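Hyaluronidase-phage associated (Streptococcus pyogenes, PDB 2WB3) probably cleaves hyaluronan by an eliminative lyase mechanism, as part of a phage tail fibre built on a triple-stranded beta-helix. Local coordinates at residues N50-D54 with K55-E59. Residues are numbered along the deposited sequence; the frame is centred on the assembly and turned at random.
Sequences NPSVD and KEYDE
N50 and D58 lie flat against each other where the loop between strands 45-49 and 64-69 of this triple-stranded beta-helix fibre curls back on itself through a type I beta turn, D54 to Y57. The amide and carboxylate planes are 19° apart and stacked, although the two side chains cross at about a right angle. Facing each other in this way, the groups do not bond together: D58 OD1 and OD2 accept hydrogen bonds from A79 N and T78 OG1 of a second subunit, while N50 is held both within the loop and by that subunit. Asparagine suits its place because its amide both accepts and donates. N50 OD1 accepts from S52 N at 2.9 Å, closing an Asx turn, and N50 ND2 donates to D54 O at 2.9 Å as well as to G77 O of the second subunit. D54 O is gripped twice, ND2 of N50 and the backbone N of Y57 approaching from opposite faces of its carbonyl plane.

With CG of Y57 swung away from its backbone N (chi1 -171°), S52 CB sits over one face of the Y57 ring in a CH-pi contact, 3.8 Å from the centroid. P51 comes at the ring edge instead, P51 CG lying 3.6 Å from Y57 CE2, and Y57 OH is hydrogen-bonded to OE1 of E27 of the second subunit. Serine's short side chain puts CB on the ring while OG, one atom further, accepts from D54 N, an ST turn. At the start of the type I turn, D54 OD1 accepts from E56 N at 3.2 Å, from above the carboxylate plane and nearly straight, at 169°.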
loop_
_atom_site.group_PDB
_atom_site.type_symbol
_atom_site.label_atom_id
_atom_site.label_comp_id
_atom_site.label_asym_id
_atom_site.label_seq_id
_atom_site.Cartn_x
_atom_site.Cartn_y
_atom_site.Cartn_z
ATOM N N ASN A 50 -10.027 18.525 15.224
ATOM C CA ASN A 50 -11.406 18.988 15.042
ATOM C C ASN A 50 -11.582 19.436 13.583
ATOM O O ASN A 50 -10.788 20.237 13.064
ATOM C CB ASN A 50 -11.685 20.116 16.042
ATOM C CG ASN A 50 -13.186 20.436 16.183
ATOM O OD1 ASN A 50 -14.007 20.051 15.331
ATOM N ND2 ASN A 50 -13.547 21.042 17.305
ATOM N N PRO A 51 -12.558 18.838 12.857
ATOM C CA PRO A 51 -12.789 19.316 11.497
ATOM C C PRO A 51 -13.427 20.733 11.487
ATOM O O PRO A 51 -13.522 21.336 10.435
ATOM C CB PRO A 51 -13.849 18.358 10.953
ATOM C CG PRO A 51 -14.551 17.816 12.145
ATOM C CD PRO A 51 -13.452 17.718 13.224
ATOM N N SER A 52 -13.885 21.213 12.639
ATOM C CA SER A 52 -14.623 22.491 12.699
ATOM C C SER A 52 -13.951 23.449 13.678
ATOM O O SER A 52 -13.282 23.028 14.622
ATOM C CB SER A 52 -16.046 22.218 13.207
ATOM O OG SER A 52 -16.726 23.420 13.593
ATOM N N VAL A 53 -14.176 24.749 13.498
ATOM C CA VAL A 53 -13.715 25.722 14.501
ATOM C C VAL A 53 -14.491 25.599 15.789
ATOM O O VAL A 53 -14.034 26.012 16.835
ATOM C CB VAL A 53 -13.808 27.201 13.952
ATOM C CG1 VAL A 53 -12.928 27.369 12.691
ATOM C CG2 VAL A 53 -15.277 27.595 13.665
ATOM N N ASP A 54 -15.692 25.032 15.729
ATOM C CA ASP A 54 -16.599 24.927 16.870
ATOM C C ASP A 54 -16.028 23.935 17.917
ATOM O O ASP A 54 -15.856 22.758 17.601
ATOM C CB ASP A 54 -17.936 24.412 16.277
ATOM C CG ASP A 54 -19.006 24.093 17.305
ATOM O OD1 ASP A 54 -18.778 24.209 18.515
ATOM O OD2 ASP A 54 -20.147 23.714 16.875
ATOM N N LYS A 55 -15.805 24.362 19.152
ATOM C CA LYS A 55 -15.058 23.529 20.110
ATOM C C LYS A 55 -15.836 22.299 20.661
ATOM O O LYS A 55 -15.270 21.420 21.335
ATOM C CB LYS A 55 -14.506 24.406 21.243
ATOM C CG LYS A 55 -15.626 24.994 22.109
ATOM C CD LYS A 55 -15.144 25.679 23.383
ATOM C CE LYS A 55 -16.239 26.647 23.885
ATOM N NZ LYS A 55 -16.319 26.589 25.382
ATOM N N GLU A 56 -17.122 22.201 20.329
ATOM C CA GLU A 56 -17.928 21.097 20.802
ATOM C C GLU A 56 -18.368 20.198 19.674
ATOM O O GLU A 56 -19.022 19.175 19.912
ATOM C CB GLU A 56 -19.181 21.593 21.496
ATOM C CG GLU A 56 -18.952 22.608 22.560
ATOM C CD GLU A 56 -20.217 22.793 23.358
ATOM O OE1 GLU A 56 -20.212 22.330 24.519
ATOM O OE2 GLU A 56 -21.223 23.312 22.807
ATOM N N TYR A 57 -18.000 20.564 18.459
ATOM C CA TYR A 57 -18.420 19.868 17.273
ATOM C C TYR A 57 -18.034 18.369 17.252
ATOM O O TYR A 57 -18.813 17.522 16.750
ATOM C CB TYR A 57 -17.754 20.500 16.094
ATOM C CG TYR A 57 -18.269 20.022 14.764
ATOM C CD1 TYR A 57 -19.468 20.517 14.259
ATOM C CD2 TYR A 57 -17.551 19.106 13.989
ATOM C CE1 TYR A 57 -19.936 20.119 13.059
ATOM C CE2 TYR A 57 -18.013 18.717 12.758
ATOM C CZ TYR A 57 -19.212 19.221 12.301
ATOM O OH TYR A 57 -19.709 18.862 11.069
ATOM N N ASP A 58 -16.834 18.060 17.764
ATOM C CA ASP A 58 -16.246 16.682 17.701
ATOM C C ASP A 58 -16.354 15.951 19.039
ATOM O O ASP A 58 -15.521 15.076 19.365
ATOM C CB ASP A 58 -14.771 16.787 17.251
ATOM C CG ASP A 58 -13.923 17.671 18.173
ATOM O OD1 ASP A 58 -14.419 18.239 19.192
ATOM O OD2 ASP A 58 -12.708 17.729 17.934
ATOM N N GLU A 59 -17.363 16.306 19.859
ATOM C CA GLU A 59 -17.480 15.701 21.162
ATOM C C GLU A 59 -17.656 14.153 21.185
ATOM O O GLU A 59 -17.332 13.518 22.211
ATOM C CB GLU A 59 -18.600 16.342 21.957
ATOM C CG GLU A 59 -19.969 16.159 21.347
ATOM C CD GLU A 59 -21.046 16.741 22.267
ATOM O OE1 GLU A 59 -20.708 17.654 23.054
ATOM O OE2 GLU A 59 -22.204 16.265 22.232
HETATM O O HOH W 1 -21.513 24.799 19.850
#